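Long-range contacts in beta-glucuronidase (uncultured Clostridium sp., PDB 6U7J), which hydrolyses beta-D-glucuronides as a family 2 glycosyl hydrolase of a gut bacterium, probably reactivating estrogens by cleaving their glucuronide conjugates: residues Y181-P187 with G314-D318; N25-K31 with V52-P58; K210-Y216 with M248-A254; I201-V207 with L278-T284. One frame throughout, in Å; residues are numbered along the deposited sequence.

Contact 1 (Y181-P187 with G314-D318)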
# COMPACT_ATOMS: atom_id res chain seq x y z
N TYR B 181 -6.14 19.52 -16.60
CA TYR B 181 -6.37 20.45 -15.50
C TYR B 181 -6.60 21.86 -16.03
O TYR B 181 -5.97 22.29 -16.99
CB TYR B 181 -5.17 20.50 -14.56
CG TYR B 181 -5.02 19.35 -13.59
CD1 TYR B 181 -5.93 19.16 -12.54
CD2 TYR B 181 -3.96 18.46 -13.69
CE1 TYR B 181 -5.79 18.13 -11.66
CE2 TYR B 181 -3.80 17.40 -12.80
CZ TYR B 181 -4.73 17.25 -11.79
OH TYR B 181 -4.59 16.23 -10.90
N SER B 182 -7.47 22.60 -15.34
CA SER B 182 -7.82 23.94 -15.74
C SER B 182 -7.83 24.84 -14.51
O SER B 182 -8.03 24.37 -13.39
CB SER B 182 -9.18 23.96 -16.45
OG SER B 182 -9.50 25.25 -16.93
N GLY B 183 -7.61 26.12 -14.74
CA GLY B 183 -7.66 27.12 -13.69
C GLY B 183 -6.61 28.20 -13.93
O GLY B 183 -6.12 28.35 -15.04
N ILE B 184 -6.29 28.94 -12.88
CA ILE B 184 -5.26 29.97 -12.91
C ILE B 184 -4.04 29.39 -12.21
O ILE B 184 -3.93 29.42 -10.98
CB ILE B 184 -5.74 31.27 -12.26
CG1 ILE B 184 -7.03 31.76 -12.93
CG2 ILE B 184 -4.66 32.35 -12.33
CD1 ILE B 184 -7.61 33.05 -12.33
N HIS B 185 -3.09 28.88 -13.00
CA HIS B 185 -2.00 28.05 -12.49
C HIS B 185 -0.78 28.82 -12.01
O HIS B 185 0.07 28.22 -11.34
CB HIS B 185 -1.56 27.06 -13.57
CG HIS B 185 -2.58 26.00 -13.86
ND1 HIS B 185 -2.81 25.53 -15.13
CD2 HIS B 185 -3.42 25.33 -13.04
CE1 HIS B 185 -3.74 24.59 -15.07
NE2 HIS B 185 -4.14 24.46 -13.82
N ARG B 186 -0.66 30.10 -12.35
CA ARG B 186 0.53 30.89 -12.07
C ARG B 186 0.14 32.24 -11.49
O ARG B 186 -1.00 32.67 -11.62
CB ARG B 186 1.36 31.05 -13.35
CG ARG B 186 1.95 29.70 -13.77
CD ARG B 186 2.77 29.73 -15.03
NE ARG B 186 2.98 28.36 -15.49
CZ ARG B 186 3.38 28.03 -16.71
NH1 ARG B 186 3.61 28.98 -17.62
NH2 ARG B 186 3.53 26.76 -17.02
N PRO B 187 1.07 32.90 -10.78
CA PRO B 187 0.72 34.13 -10.05
C PRO B 187 0.08 35.18 -10.94
O PRO B 187 0.47 35.37 -12.09
CB PRO B 187 2.08 34.61 -9.52
CG PRO B 187 2.89 33.38 -9.39
CD PRO B 187 2.44 32.45 -10.49
N GLY B 314 -3.22 20.40 -8.52
CA GLY B 314 -3.10 20.14 -9.95
C GLY B 314 -1.78 20.64 -10.53
O GLY B 314 -0.69 20.29 -10.07
N LYS B 315 -1.88 21.47 -11.58
CA LYS B 315 -0.74 22.10 -12.23
C LYS B 315 -0.36 23.44 -11.62
O LYS B 315 0.38 24.20 -12.25
CB LYS B 315 -1.02 22.29 -13.73
CG LYS B 315 -1.68 21.09 -14.40
CD LYS B 315 -1.56 21.17 -15.91
CE LYS B 315 -0.13 20.87 -16.36
NZ LYS B 315 0.23 19.43 -16.16
N GLY B 316 -0.87 23.75 -10.43
CA GLY B 316 -0.59 25.06 -9.84
C GLY B 316 0.85 25.17 -9.36
O GLY B 316 1.44 24.20 -8.88
N LEU B 317 1.41 26.37 -9.50
CA LEU B 317 2.79 26.62 -9.11
C LEU B 317 2.98 26.42 -7.61
O LEU B 317 2.16 26.86 -6.80
CB LEU B 317 3.22 28.03 -9.49
CG LEU B 317 4.55 28.55 -8.94
CD1 LEU B 317 5.72 27.81 -9.58
CD2 LEU B 317 4.66 30.09 -9.15
N ASP B 318 4.07 25.77 -7.25
CA ASP B 318 4.37 25.42 -5.86
C ASP B 318 5.88 25.50 -5.73
O ASP B 318 6.59 24.56 -6.13
CB ASP B 318 3.84 24.03 -5.53
CG ASP B 318 4.03 23.67 -4.05
OD1 ASP B 318 4.84 24.31 -3.35
OD2 ASP B 318 3.34 22.72 -3.60
O HOH W 1 2.74 26.35 -13.19

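Contact 2 (N25-K31 with V52-P58)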
# COMPACT_ATOMS: atom_id res chain seq x y z
N ASN B 25 -2.98 36.92 -5.52
CA ASN B 25 -3.21 35.48 -5.40
C ASN B 25 -4.21 35.24 -4.26
O ASN B 25 -5.26 35.89 -4.27
CB ASN B 25 -1.87 34.77 -5.26
CG ASN B 25 -0.97 35.04 -6.45
OD1 ASN B 25 -1.41 35.04 -7.60
ND2 ASN B 25 0.29 35.29 -6.18
N GLY B 26 -3.96 34.35 -3.31
CA GLY B 26 -4.90 34.19 -2.23
C GLY B 26 -6.15 33.43 -2.65
O GLY B 26 -6.12 32.55 -3.52
N ILE B 27 -7.27 33.77 -2.03
CA ILE B 27 -8.53 33.07 -2.25
C ILE B 27 -9.42 33.98 -3.10
O ILE B 27 -9.66 35.13 -2.74
CB ILE B 27 -9.20 32.71 -0.92
CG1 ILE B 27 -8.23 31.95 -0.02
CG2 ILE B 27 -10.46 31.95 -1.16
CD1 ILE B 27 -7.62 30.73 -0.66
N TRP B 28 -9.89 33.46 -4.23
CA TRP B 28 -10.84 34.15 -5.10
C TRP B 28 -12.22 33.53 -4.97
O TRP B 28 -12.38 32.42 -4.44
CB TRP B 28 -10.41 34.06 -6.57
CG TRP B 28 -9.11 34.72 -6.95
CD1 TRP B 28 -7.94 34.71 -6.25
CD2 TRP B 28 -8.86 35.47 -8.14
NE1 TRP B 28 -6.97 35.41 -6.94
CE2 TRP B 28 -7.51 35.88 -8.11
CE3 TRP B 28 -9.65 35.82 -9.25
CZ2 TRP B 28 -6.94 36.65 -9.12
CZ3 TRP B 28 -9.08 36.57 -10.25
CH2 TRP B 28 -7.73 36.97 -10.18
N LYS B 29 -13.22 34.22 -5.50
CA LYS B 29 -14.55 33.64 -5.64
C LYS B 29 -14.66 32.95 -6.99
O LYS B 29 -13.99 33.33 -7.95
CB LYS B 29 -15.64 34.71 -5.50
CG LYS B 29 -15.65 35.40 -4.14
CD LYS B 29 -15.83 34.35 -3.05
CE LYS B 29 -15.77 34.94 -1.64
NZ LYS B 29 -16.28 33.97 -0.61
N PHE B 30 -15.52 31.94 -7.06
CA PHE B 30 -15.49 31.01 -8.18
C PHE B 30 -16.86 30.40 -8.39
O PHE B 30 -17.57 30.08 -7.44
CB PHE B 30 -14.44 29.91 -7.90
CG PHE B 30 -14.38 28.81 -8.92
CD1 PHE B 30 -15.32 27.78 -8.93
CD2 PHE B 30 -13.29 28.74 -9.80
CE1 PHE B 30 -15.22 26.74 -9.85
CE2 PHE B 30 -13.18 27.70 -10.71
CZ PHE B 30 -14.14 26.69 -10.74
N LYS B 31 -17.20 30.20 -9.66
CA LYS B 31 -18.43 29.55 -10.06
C LYS B 31 -18.21 28.94 -11.43
O LYS B 31 -17.54 29.53 -12.27
CB LYS B 31 -19.60 30.56 -10.10
CG LYS B 31 -20.94 29.94 -10.43
CD LYS B 31 -22.10 30.84 -9.99
CE LYS B 31 -22.20 32.07 -10.84
NZ LYS B 31 -23.45 32.82 -10.52
N VAL B 52 -21.27 31.55 -5.15
CA VAL B 52 -19.88 31.23 -5.43
C VAL B 52 -19.31 30.36 -4.31
O VAL B 52 -19.89 30.24 -3.22
CB VAL B 52 -19.03 32.50 -5.61
CG1 VAL B 52 -19.52 33.30 -6.79
CG2 VAL B 52 -19.09 33.32 -4.34
N ILE B 53 -18.15 29.76 -4.59
CA ILE B 53 -17.33 29.11 -3.59
C ILE B 53 -15.95 29.77 -3.61
O ILE B 53 -15.64 30.57 -4.49
CB ILE B 53 -17.21 27.59 -3.82
CG1 ILE B 53 -16.56 27.29 -5.17
CG2 ILE B 53 -18.58 26.92 -3.74
CD1 ILE B 53 -16.27 25.80 -5.39
N ASP B 54 -15.12 29.43 -2.62
CA ASP B 54 -13.73 29.86 -2.58
C ASP B 54 -12.85 28.98 -3.46
O ASP B 54 -13.06 27.77 -3.57
CB ASP B 54 -13.17 29.81 -1.16
CG ASP B 54 -13.90 30.71 -0.22
OD1 ASP B 54 -14.42 31.74 -0.68
OD2 ASP B 54 -13.96 30.40 0.99
N MET B 55 -11.83 29.60 -4.07
CA MET B 55 -10.91 28.87 -4.91
C MET B 55 -9.53 29.52 -4.79
O MET B 55 -9.42 30.75 -4.96
CB MET B 55 -11.36 28.84 -6.37
CG MET B 55 -10.51 27.89 -7.26
SD MET B 55 -10.70 26.11 -6.87
CE MET B 55 -12.45 25.85 -6.95
N PRO B 56 -8.49 28.76 -4.49
CA PRO B 56 -7.15 29.34 -4.38
C PRO B 56 -6.57 29.66 -5.74
O PRO B 56 -6.90 29.03 -6.75
CB PRO B 56 -6.33 28.24 -3.69
CG PRO B 56 -7.06 26.94 -4.05
CD PRO B 56 -8.53 27.32 -4.12
N VAL B 57 -5.69 30.66 -5.75
CA VAL B 57 -4.92 31.06 -6.93
C VAL B 57 -3.49 31.30 -6.46
O VAL B 57 -3.28 32.05 -5.50
CB VAL B 57 -5.52 32.31 -7.59
CG1 VAL B 57 -4.58 32.84 -8.68
CG2 VAL B 57 -6.88 32.02 -8.17
N PRO B 58 -2.48 30.67 -7.09
CA PRO B 58 -2.59 29.77 -8.24
C PRO B 58 -2.89 28.32 -7.84
O PRO B 58 -2.50 27.90 -6.76
CB PRO B 58 -1.21 29.88 -8.89
CG PRO B 58 -0.29 30.11 -7.72
CD PRO B 58 -1.07 30.88 -6.69

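Contact 3 (K210-Y216 with M248-A254)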
# COMPACT_ATOMS: atom_id res chain seq x y z
N LYS B 210 39.24 33.45 -23.63
CA LYS B 210 38.95 33.80 -22.25
C LYS B 210 38.06 35.03 -22.10
O LYS B 210 37.68 35.37 -20.97
CB LYS B 210 40.26 33.97 -21.44
CG LYS B 210 40.06 34.07 -19.90
CD LYS B 210 39.27 32.85 -19.31
CE LYS B 210 38.13 33.25 -18.35
NZ LYS B 210 36.85 33.51 -19.07
N ASP B 211 37.69 35.70 -23.18
CA ASP B 211 36.86 36.88 -23.07
C ASP B 211 35.44 36.61 -23.56
O ASP B 211 35.22 35.81 -24.47
CB ASP B 211 37.45 38.05 -23.85
CG ASP B 211 38.89 38.32 -23.48
OD1 ASP B 211 39.67 38.65 -24.40
OD2 ASP B 211 39.23 38.18 -22.29
N GLY B 212 34.49 37.31 -22.95
CA GLY B 212 33.10 37.25 -23.37
C GLY B 212 32.71 38.48 -24.17
O GLY B 212 33.15 39.59 -23.87
N MET B 213 31.89 38.27 -25.20
CA MET B 213 31.31 39.35 -25.99
C MET B 213 29.80 39.36 -25.74
O MET B 213 29.07 38.52 -26.28
CB MET B 213 31.62 39.18 -27.48
CG MET B 213 32.95 39.76 -27.98
SD MET B 213 33.43 41.41 -27.38
CE MET B 213 31.96 42.37 -27.69
N VAL B 214 29.34 40.32 -24.95
CA VAL B 214 27.92 40.45 -24.64
C VAL B 214 27.28 41.38 -25.67
O VAL B 214 27.54 42.59 -25.67
CB VAL B 214 27.69 40.97 -23.21
CG1 VAL B 214 26.19 41.11 -22.95
CG2 VAL B 214 28.32 40.04 -22.21
N HIS B 215 26.46 40.82 -26.55
CA HIS B 215 25.65 41.59 -27.48
C HIS B 215 24.28 41.81 -26.84
O HIS B 215 23.60 40.84 -26.50
CB HIS B 215 25.47 40.86 -28.81
CG HIS B 215 26.75 40.49 -29.49
ND1 HIS B 215 27.73 39.74 -28.87
CD2 HIS B 215 27.21 40.74 -30.74
CE1 HIS B 215 28.74 39.56 -29.71
NE2 HIS B 215 28.44 40.15 -30.85
N TYR B 216 23.88 43.06 -26.68
CA TYR B 216 22.57 43.36 -26.11
C TYR B 216 21.82 44.34 -26.99
O TYR B 216 22.42 45.10 -27.75
CB TYR B 216 22.69 43.90 -24.67
CG TYR B 216 23.22 45.31 -24.56
CD1 TYR B 216 22.40 46.41 -24.76
CD2 TYR B 216 24.55 45.54 -24.22
CE1 TYR B 216 22.89 47.70 -24.65
CE2 TYR B 216 25.05 46.82 -24.10
CZ TYR B 216 24.21 47.90 -24.31
OH TYR B 216 24.71 49.17 -24.20
N MET B 248 27.69 46.03 -28.19
CA MET B 248 28.48 44.80 -28.18
C MET B 248 29.69 45.12 -27.30
O MET B 248 30.60 45.83 -27.74
CB MET B 248 28.87 44.42 -29.60
CG MET B 248 29.44 43.04 -29.79
SD MET B 248 30.06 42.82 -31.48
CE MET B 248 31.84 42.88 -31.23
N VAL B 249 29.70 44.64 -26.06
CA VAL B 249 30.74 45.02 -25.11
C VAL B 249 31.46 43.79 -24.58
O VAL B 249 30.95 42.66 -24.60
CB VAL B 249 30.20 45.87 -23.94
CG1 VAL B 249 29.45 47.10 -24.47
CG2 VAL B 249 29.31 45.04 -23.06
N LEU B 250 32.66 44.04 -24.06
CA LEU B 250 33.64 43.02 -23.71
C LEU B 250 33.57 42.69 -22.23
O LEU B 250 33.43 43.58 -21.38
CB LEU B 250 35.05 43.51 -24.06
CG LEU B 250 36.26 42.58 -24.02
CD1 LEU B 250 35.97 41.25 -24.68
CD2 LEU B 250 37.45 43.28 -24.69
N VAL B 251 33.68 41.40 -21.91
CA VAL B 251 33.78 40.92 -20.54
C VAL B 251 35.04 40.06 -20.49
O VAL B 251 35.02 38.88 -20.87
CB VAL B 251 32.54 40.12 -20.11
CG1 VAL B 251 32.56 39.87 -18.61
CG2 VAL B 251 31.28 40.86 -20.51
N LYS B 252 36.15 40.66 -20.07
CA LYS B 252 37.41 39.94 -20.08
C LYS B 252 37.48 38.98 -18.91
O LYS B 252 36.96 39.26 -17.82
CB LYS B 252 38.59 40.92 -20.06
CG LYS B 252 39.01 41.44 -21.45
CD LYS B 252 40.44 41.04 -21.81
CE LYS B 252 40.76 41.32 -23.29
NZ LYS B 252 41.43 42.64 -23.53
N ASP B 253 38.11 37.83 -19.13
CA ASP B 253 38.19 36.77 -18.12
C ASP B 253 36.80 36.41 -17.60
O ASP B 253 36.56 36.30 -16.40
CB ASP B 253 39.13 37.18 -16.98
CG ASP B 253 40.56 37.46 -17.46
OD1 ASP B 253 41.23 38.34 -16.87
OD2 ASP B 253 41.02 36.79 -18.42
N ALA B 254 35.87 36.22 -18.55
CA ALA B 254 34.46 36.02 -18.23
C ALA B 254 34.24 34.69 -17.50
O ALA B 254 34.67 33.64 -17.97
CB ALA B 254 33.63 36.05 -19.51

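Contact 4 (I201-V207 with L278-T284)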
# COMPACT_ATOMS: atom_id res chain seq x y z
N ILE B 201 14.35 43.40 -23.81
CA ILE B 201 15.79 43.21 -23.75
C ILE B 201 16.12 41.87 -24.39
O ILE B 201 15.51 40.85 -24.04
CB ILE B 201 16.33 43.21 -22.31
CG1 ILE B 201 15.87 44.43 -21.52
CG2 ILE B 201 17.86 43.06 -22.29
CD1 ILE B 201 16.09 44.25 -20.02
N SER B 202 17.09 41.86 -25.30
CA SER B 202 17.65 40.62 -25.83
C SER B 202 19.16 40.61 -25.65
O SER B 202 19.84 41.60 -25.98
CB SER B 202 17.30 40.42 -27.30
OG SER B 202 15.93 40.64 -27.51
N VAL B 203 19.69 39.51 -25.11
CA VAL B 203 21.12 39.32 -24.90
C VAL B 203 21.55 38.04 -25.61
O VAL B 203 20.87 37.01 -25.52
CB VAL B 203 21.48 39.25 -23.40
CG1 VAL B 203 22.99 39.25 -23.21
CG2 VAL B 203 20.85 40.42 -22.65
N ARG B 204 22.65 38.13 -26.35
CA ARG B 204 23.34 36.99 -26.93
C ARG B 204 24.82 37.12 -26.61
O ARG B 204 25.35 38.23 -26.55
CB ARG B 204 23.10 36.89 -28.44
CG ARG B 204 21.61 36.99 -28.79
CD ARG B 204 21.30 36.76 -30.27
NE ARG B 204 21.69 37.87 -31.15
CZ ARG B 204 21.36 39.17 -31.00
NH1 ARG B 204 20.59 39.59 -30.00
NH2 ARG B 204 21.80 40.05 -31.89
N THR B 205 25.46 35.99 -26.36
CA THR B 205 26.86 35.99 -25.96
C THR B 205 27.67 35.12 -26.90
O THR B 205 27.17 34.14 -27.47
CB THR B 205 27.02 35.51 -24.50
OG1 THR B 205 26.53 34.17 -24.37
CG2 THR B 205 26.26 36.42 -23.55
N THR B 206 28.93 35.52 -27.09
CA THR B 206 29.95 34.70 -27.72
C THR B 206 31.15 34.67 -26.79
O THR B 206 31.24 35.44 -25.83
CB THR B 206 30.35 35.24 -29.10
OG1 THR B 206 30.81 36.59 -28.98
CG2 THR B 206 29.17 35.21 -30.06
N VAL B 207 32.08 33.76 -27.06
CA VAL B 207 33.28 33.62 -26.24
C VAL B 207 34.48 33.52 -27.17
O VAL B 207 34.51 32.66 -28.05
CB VAL B 207 33.22 32.39 -25.32
CG1 VAL B 207 34.57 32.16 -24.68
CG2 VAL B 207 32.15 32.59 -24.26
N LEU B 278 18.47 42.60 -15.58
CA LEU B 278 18.26 41.28 -16.17
C LEU B 278 19.45 40.38 -15.88
O LEU B 278 20.56 40.68 -16.33
CB LEU B 278 18.05 41.41 -17.68
CG LEU B 278 17.87 40.10 -18.43
CD1 LEU B 278 16.46 39.52 -18.21
CD2 LEU B 278 18.13 40.30 -19.91
N PRO B 279 19.28 39.27 -15.16
CA PRO B 279 20.35 38.27 -15.08
C PRO B 279 20.54 37.59 -16.42
O PRO B 279 19.61 37.46 -17.21
CB PRO B 279 19.86 37.28 -14.02
CG PRO B 279 18.66 37.96 -13.35
CD PRO B 279 18.09 38.88 -14.36
N PHE B 280 21.78 37.17 -16.69
CA PHE B 280 22.04 36.40 -17.90
C PHE B 280 23.34 35.62 -17.70
O PHE B 280 24.09 35.86 -16.75
CB PHE B 280 22.10 37.28 -19.15
CG PHE B 280 23.34 38.13 -19.27
CD1 PHE B 280 23.40 39.38 -18.66
CD2 PHE B 280 24.43 37.69 -20.00
CE1 PHE B 280 24.54 40.18 -18.77
CE2 PHE B 280 25.59 38.48 -20.11
CZ PHE B 280 25.65 39.72 -19.49
N GLY B 281 23.57 34.66 -18.59
CA GLY B 281 24.73 33.81 -18.49
C GLY B 281 25.50 33.76 -19.79
O GLY B 281 24.93 33.79 -20.87
N ILE B 282 26.82 33.68 -19.66
CA ILE B 282 27.70 33.55 -20.82
C ILE B 282 28.06 32.09 -20.99
O ILE B 282 28.71 31.50 -20.11
CB ILE B 282 28.96 34.42 -20.69
CG1 ILE B 282 28.57 35.89 -20.42
CG2 ILE B 282 29.83 34.27 -21.94
CD1 ILE B 282 29.74 36.77 -20.00
N ARG B 283 27.67 31.51 -22.12
CA ARG B 283 27.96 30.12 -22.42
C ARG B 283 27.66 29.86 -23.88
O ARG B 283 26.73 30.44 -24.44
CB ARG B 283 27.14 29.16 -21.54
CG ARG B 283 25.63 29.37 -21.60
CD ARG B 283 24.98 28.31 -22.46
NE ARG B 283 23.55 28.52 -22.67
CZ ARG B 283 23.05 29.24 -23.67
NH1 ARG B 283 23.87 29.85 -24.53
NH2 ARG B 283 21.74 29.36 -23.81
N THR B 284 28.44 28.97 -24.48
CA THR B 284 28.30 28.65 -25.89
C THR B 284 27.74 27.25 -26.08
O THR B 284 27.95 26.36 -25.25
CB THR B 284 29.65 28.74 -26.61
OG1 THR B 284 30.49 27.66 -26.14
CG2 THR B 284 30.31 30.06 -26.33

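Contact 1 (Y181-P187 with G314-D318)
Y181 and H185 each lay one ring face on the backbone or beta carbon of 314-318. Over the centre of the tyrosine ring stands G314 CA, 3.7 Å from the centroid, a CH-pi contact joined by K315 N nearer the rim of the same face. G314 has a positive phi (64°) and no side chain, which lets the ring settle directly on its alpha carbon. The imidazole of H185 receives K315 CB, 3.7 Å from its centroid and almost on the ring normal; G183 O lies over the opposite face, and Y181 O sits at the edge, in the ring plane. K315 runs from the H185 face to the root of the Y181 side chain, its CG meeting Y181 CB at 3.5 Å. Bends at chi3 and chi4 then turn its amine away, toward Y342 OH and E308 O.

Farther along, L317 N donates to H185 O (2.9 Å), a bond that enters nearly along the C=O axis. G316 CA approaches the same oxygen at 3.6 Å in a CA-H...O contact. With chi1 at 170°, L317 swings its CG away from the backbone nitrogen, which carries CD2 to P187 CD at 3.5 Å. A water at the edge of the R186 guanidinium accepts from NE and donates weakly to K315 O, while R186 NH2 forms a salt bridge with E308. The side chain of P187 lies about 4 Å from a bound calcium ion. The arrangement is an interdomain seam: a loop of the sugar binding domain rests on the beta-alpha loop between strand 297-305 and helix 319-332 of the TIM barrel.

Contact 2 (N25-K31 with V52-P58)
V57 leans over W28 with one methyl, CG2, 3.5 Å from the centroid of the five-membered ring and nearly on its normal, and the two side chains cross obliquely. On the same face of the sheet M55 does the equivalent for F30. Its CG is anti to the backbone N (chi1 -171°), and further bends at chi2 and chi3 fold the chain back, bringing CE over the centre of the phenyl ring at 3.9 Å from the centroid. The sulfur SD stands above that face at a greater distance, 4.9 Å from the F30 centroid, in a Met-aromatic contact. I53 lies alongside F30, pointing the same way.

These pairs belong to two twisted antiparallel strands, 26-31 and 53-57, of the sugar binding domain's beta-sandwich. W28 and M55 form a hydrogen-bonded pair, with W28 N to M55 O at 2.8 Å. Y79 of the neighbouring strand 76-85 meets the F30 ring edge-to-face, and L139 and V141 of strand 135-144, the next one over, pack against W28.

The side chains of I27, K29, D54 and P56 occupy the other face. K29 and D54 run side by side, and K29 NZ meets D54 OD1 at 2.9 Å in a salt bridge; D54 OD2 has a second partner, K355 of the second subunit. I27 CG2 packs on D54 CB at 3.5 Å, while I27 packs on M351 and P56 on A320 of that subunit.

Contact 3 (K210-Y216 with M248-A254)
V214 and V251 press CG2 against CG2 at 3.5 Å on the closely packed face of two antiparallel strands, 211-216 and 248-251. The backbones beneath are firmly joined: G212 and V251 exchange two bonds, G212 N to V251 O at 2.7 Å being nearly straight (176°), and V214 pairs with V249 in the same manner. The glycine leaves room for A254 CB, 3.8 Å from G212 N, where the chain turns off the end of the strand.

The strands form part of the three-stranded sheet 198-208, 211-220 and 246-251, one half of the immunoglobulin-like beta-sandwich of family 2 enzymes. I231, V239 and Y265 of the facing sheet cover the valine side, burying V214 and V251, and Y216 sends its hydroxyl to E244 O.

The other face is the more solvent-exposed one, though its side chains still touch closely. M248 runs beside H215, placing CG over one face of the imidazole, 3.4 Å from the centroid, with SD oblique to the ring. H215 ND1 donates to M213 O at 3.2 Å; the donor lies well above the carbonyl plane although the oxygen is in the ring plane. M213 SD meets L250 CD1 at 3.7 Å. The looser part is the exposed end, where D211 and K252 lie alongside each other, but D211 OD1 and K252 NZ stay 4.4 Å apart, beyond a salt bridge. D253 N gives D211 OD2 a weak bond, while A254 N reaches K210 O at 3.1 Å.

Contact 4 (I201-V207 with L278-T284)
Between the two sheets of the immunoglobulin-like beta-sandwich, the alternate residues I201, V203, T205 and V207 of strand 198-208 face L278 and F280 of strand 274-280 and I282 and T284 just beyond it. The strand axes pass 9.3 Å apart at 21°, a gap between the two strands filled by side chains. I201 and L278 reach tip to tip, CG2 to CD2 at 3.7 Å. V203 slides past L278 in the opposite direction, its CG2 beside L278 CD2, and turns CG1 over one face of F280, 4.1 Å from the ring centroid and offset toward the rim. The ring gets there because F280 CG stands between the backbone N and the carbonyl carbon (chi1 73°). T205 CG2 follows along the same ring, 4.1 Å from F280 CE2, and also touches I282 CG1 at 3.9 Å.

Beyond F280 the chain leaves its strand and draws closer, with the CA atoms of T205 and I282 only 5.8 Å apart. There V207 CG2 packs on two methyls, I282 CG2 at 3.7 Å and T284 CG2 at a similar distance. V214 and Y265 add to the apolar layer around F280. At the edge of strand 198-208, N405 hydrogen-bonds I201 O and V203 N; from the other segment, R283 NE bonds P407 O, and both tie this domain to the TIM barrel. The small angle between strands of facing sheets, with alternate residues turned inward, is the packing of a beta-sandwich core, here that of the immunoglobulin-like domain.

The four contacts fall into two pairs. Contacts 1 and 2, with centres 12 Å apart, touch directly: P58 CB lies 3.2 Å from H185 O, and P187 CA lies 3.4 Å from N25 OD1. The interdomain contact thus adjoins the strand pair, whose other face meets the second subunit. Contacts 3 and 4, only 9 Å apart between centres, share a sheet, where H215 N to R204 O (2.8 Å) and M213 N to T206 O (3.0 Å) are probable hydrogen bonds. The pairs are well separated; the centres of contacts 1 and 4 are 30 Å apart. The calcium ion lies nearest contact 1, about 8 Å from the side chain of P58 in contact 2 and about 14 Å from that of L278 in contact 4.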